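PDB 2ZK9: protein-glutaminase from Chryseobacterium proteolyticum, which catalyses the hydrolytic deamidation of glutamine side chains in proteins, probably with a papain-like (clan CA) cysteine-hydrolase fold. Local coordinates for residues Ser105-Gly110 with Thr115-Ala120. Numbering follows the deposited sequence. Where two conformers were deposited one is given.
Sequences SLFSSG and TAWRNA
Trp117 NE1 is hydrogen-bonded to Asp103 OD2, in the same loop just ahead of segment 105-110; the carboxylate takes the N-H, while the methyl Leu106 CD1 comes obliquely to the same corner of the ring, 3.9 Å from NE1. Trp117 CG stands anti to its own backbone N (chi1 179°), which carries the indole off the helix and sets its CD1-NE1 side against Leu106 and Phe107. An indole suits this place because it joins a broad apolar surface to a single N-H for the aspartate.

Phe107 has a ring long enough to bring its far end to the helix backbone, with CE2 3.8 Å from Trp117 CA. Its CZ lies 3.5 Å from Ala120 CB and 3.7 Å from Ala116 O, an acceptor already engaged by Ala120 N. Phe107 CE2 also comes within 4.1 Å of Trp117 CD1, near the indole plane and at its edge. The small methyl of Ala120 allows this close approach, and branched Leu106 reaches both it (CD1 to CB, 4.3 Å) and the indole with one methyl.

Apolar packing, together with the Trp117-Asp103 bond, thus joins the loop after strand 97-102 to helix 114-120, near the surface. Farther in, the indole meets His83 and Ala85 on strand 82-91, and Gln63 and Val65 on strand 61-66.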
ATOM      1  N   SER A 105      -0.979   4.226  -5.006  1.00  8.67           N
ATOM      2  CA  SER A 105       0.277   4.409  -5.742  0.78  9.05           C
ATOM      3  C   SER A 105       0.231   3.803  -7.151  1.00  9.09           C
ATOM      4  O   SER A 105       0.989   4.218  -7.983  1.00 11.46           O
ATOM      5  CB  SER A 105       1.506   3.940  -4.972  0.78  9.27           C
ATOM      6  OG  SER A 105       1.647   2.511  -4.883  0.78  7.91           O
ATOM      7  N   LEU A 106      -0.662   2.848  -7.361  1.00  9.04           N
ATOM      8  CA  LEU A 106      -0.843   2.174  -8.647  1.00  9.65           C
ATOM      9  C   LEU A 106      -2.229   2.388  -9.233  1.00  9.87           C
ATOM     10  O   LEU A 106      -2.360   2.299 -10.454  1.00 11.89           O
ATOM     11  CB  LEU A 106      -0.503   0.693  -8.545  1.00 10.24           C
ATOM     12  CG  LEU A 106       0.954   0.389  -8.203  1.00 10.31           C
ATOM     13  CD1 LEU A 106       1.133  -1.120  -8.033  1.00 12.41           C
ATOM     14  CD2 LEU A 106       1.899   0.934  -9.241  1.00 13.51           C
ATOM     15  N   PHE A 107      -3.247   2.525  -8.422  1.00  9.81           N
ATOM     16  CA  PHE A 107      -4.628   2.614  -8.823  1.00  9.80           C
ATOM     17  C   PHE A 107      -5.284   3.737  -8.045  1.00 10.20           C
ATOM     18  O   PHE A 107      -5.827   3.570  -6.940  1.00 10.97           O
ATOM     19  CB  PHE A 107      -5.340   1.272  -8.604  1.00 10.97           C
ATOM     20  CG  PHE A 107      -4.757   0.187  -9.449  1.00 10.68           C
ATOM     21  CD1 PHE A 107      -5.184  -0.003 -10.739  1.00 11.79           C
ATOM     22  CD2 PHE A 107      -3.797  -0.662  -8.925  1.00 11.73           C
ATOM     23  CE1 PHE A 107      -4.707  -1.023 -11.522  1.00 13.88           C
ATOM     24  CE2 PHE A 107      -3.263  -1.672  -9.692  1.00 13.75           C
ATOM     25  CZ  PHE A 107      -3.743  -1.872 -10.962  1.00 13.93           C
ATOM     26  N   SER A 108      -5.270   4.917  -8.616  1.00 12.08           N
ATOM     27  CA  SER A 108      -5.740   6.110  -7.937  0.72 14.54           C
ATOM     28  C   SER A 108      -7.253   6.275  -7.839  1.00 13.39           C
ATOM     29  O   SER A 108      -7.738   7.116  -7.078  1.00 16.56           O
ATOM     30  CB  SER A 108      -5.208   7.362  -8.693  0.72 19.89           C
ATOM     31  OG  SER A 108      -5.512   7.295 -10.079  0.72 31.15           O
ATOM     32  N   SER A 109      -8.002   5.474  -8.607  1.00 12.14           N
ATOM     33  CA  SER A 109      -9.428   5.703  -8.738  1.00 12.83           C
ATOM     34  C   SER A 109     -10.295   4.840  -7.850  1.00 12.81           C
ATOM     35  O   SER A 109     -11.450   5.189  -7.660  1.00 14.29           O
ATOM     36  CB  SER A 109      -9.909   5.591 -10.199  1.00 15.33           C
ATOM     37  OG  SER A 109      -9.369   6.662 -10.963  1.00 17.96           O
ATOM     38  N   GLY A 110      -9.809   3.697  -7.381  1.00 10.88           N
ATOM     39  CA  GLY A 110     -10.654   2.861  -6.537  1.00 11.68           C
ATOM     40  C   GLY A 110      -9.939   1.578  -6.213  1.00 10.95           C
ATOM     41  O   GLY A 110      -8.860   1.282  -6.717  1.00 10.77           O
ATOM     42  N   THR A 115      -5.541  -9.698  -8.473  1.00 12.25           N
ATOM     43  CA  THR A 115      -4.899 -10.111  -9.718  0.52 12.14           C
ATOM     44  C   THR A 115      -4.594  -8.894 -10.576  1.00 12.61           C
ATOM     45  O   THR A 115      -3.484  -8.851 -11.143  1.00 13.02           O
ATOM     46  CB  THR A 115      -5.784 -11.094 -10.479  0.52 13.72           C
ATOM     47  OG1 THR A 115      -7.075 -10.465 -10.567  0.52 16.27           O
ATOM     48  CG2 THR A 115      -5.938 -12.405  -9.736  0.52 15.93           C
ATOM     49  N   ALA A 116      -5.460  -7.888 -10.639  1.00 12.44           N
ATOM     50  CA  ALA A 116      -5.107  -6.676 -11.387  1.00 12.52           C
ATOM     51  C   ALA A 116      -3.931  -5.967 -10.758  1.00 11.26           C
ATOM     52  O   ALA A 116      -3.033  -5.440 -11.443  1.00 11.72           O
ATOM     53  CB  ALA A 116      -6.317  -5.765 -11.445  1.00 13.67           C
ATOM     54  N   TRP A 117      -3.909  -5.939  -9.440  1.00 10.30           N
ATOM     55  CA  TRP A 117      -2.835  -5.294  -8.706  1.00  9.64           C
ATOM     56  C   TRP A 117      -1.475  -5.943  -8.972  1.00  9.18           C
ATOM     57  O   TRP A 117      -0.495  -5.265  -9.267  1.00 10.16           O
ATOM     58  CB  TRP A 117      -3.177  -5.265  -7.234  1.00 10.11           C
ATOM     59  CG  TRP A 117      -2.136  -4.638  -6.361  1.00  9.29           C
ATOM     60  CD1 TRP A 117      -1.813  -3.317  -6.248  1.00  9.19           C
ATOM     61  CD2 TRP A 117      -1.298  -5.346  -5.458  1.00  8.75           C
ATOM     62  NE1 TRP A 117      -0.825  -3.160  -5.317  1.00  9.25           N
ATOM     63  CE2 TRP A 117      -0.472  -4.378  -4.808  1.00  8.82           C
ATOM     64  CE3 TRP A 117      -1.140  -6.682  -5.095  1.00  9.69           C
ATOM     65  CZ2 TRP A 117       0.456  -4.729  -3.857  1.00  9.50           C
ATOM     66  CZ3 TRP A 117      -0.213  -7.033  -4.160  1.00  9.87           C
ATOM     67  CH2 TRP A 117       0.590  -6.074  -3.529  1.00  9.71           C
ATOM     68  N   ARG A 118      -1.433  -7.261  -8.814  1.00  9.80           N
ATOM     69  CA  ARG A 118      -0.145  -7.933  -9.055  1.00 10.24           C
ATOM     70  C   ARG A 118       0.322  -7.719 -10.482  1.00 10.58           C
ATOM     71  O   ARG A 118       1.507  -7.560 -10.756  1.00 11.37           O
ATOM     72  CB  ARG A 118      -0.229  -9.407  -8.735  1.00 10.40           C
ATOM     73  CG  ARG A 118      -0.380  -9.668  -7.215  1.00 10.55           C
ATOM     74  CD  ARG A 118      -0.098 -11.138  -6.853  1.00 11.77           C
ATOM     75  NE  ARG A 118      -0.950 -12.088  -7.549  1.00 12.45           N
ATOM     76  CZ  ARG A 118      -2.158 -12.414  -7.147  1.00 12.68           C
ATOM     77  NH1 ARG A 118      -2.716 -11.904  -6.067  1.00 11.93           N
ATOM     78  NH2 ARG A 118      -2.859 -13.311  -7.884  1.00 16.07           N
ATOM     79  N   ASN A 119      -0.637  -7.720 -11.439  1.00 11.59           N
ATOM     80  CA  ASN A 119      -0.227  -7.473 -12.836  1.00 11.93           C
ATOM     81  C   ASN A 119       0.358  -6.070 -13.017  1.00 11.12           C
ATOM     82  O   ASN A 119       1.291  -5.941 -13.833  1.00 12.34           O
ATOM     83  CB  ASN A 119      -1.439  -7.741 -13.728  1.00 14.43           C
ATOM     84  CG  ASN A 119      -1.076  -7.593 -15.189  1.00 14.55           C
ATOM     85  OD1 ASN A 119      -1.535  -6.623 -15.802  1.00 18.26           O
ATOM     86  ND2 ASN A 119      -0.283  -8.469 -15.733  1.00 16.31           N
ATOM     87  N   ALA A 120      -0.108  -5.060 -12.282  1.00 10.90           N
ATOM     88  CA  ALA A 120       0.492  -3.740 -12.344  1.00 10.90           C
ATOM     89  C   ALA A 120       1.865  -3.686 -11.743  1.00  9.58           C
ATOM     90  O   ALA A 120       2.594  -2.705 -11.971  1.00 10.75           O
ATOM     91  CB  ALA A 120      -0.413  -2.720 -11.676  1.00 13.02           C
TER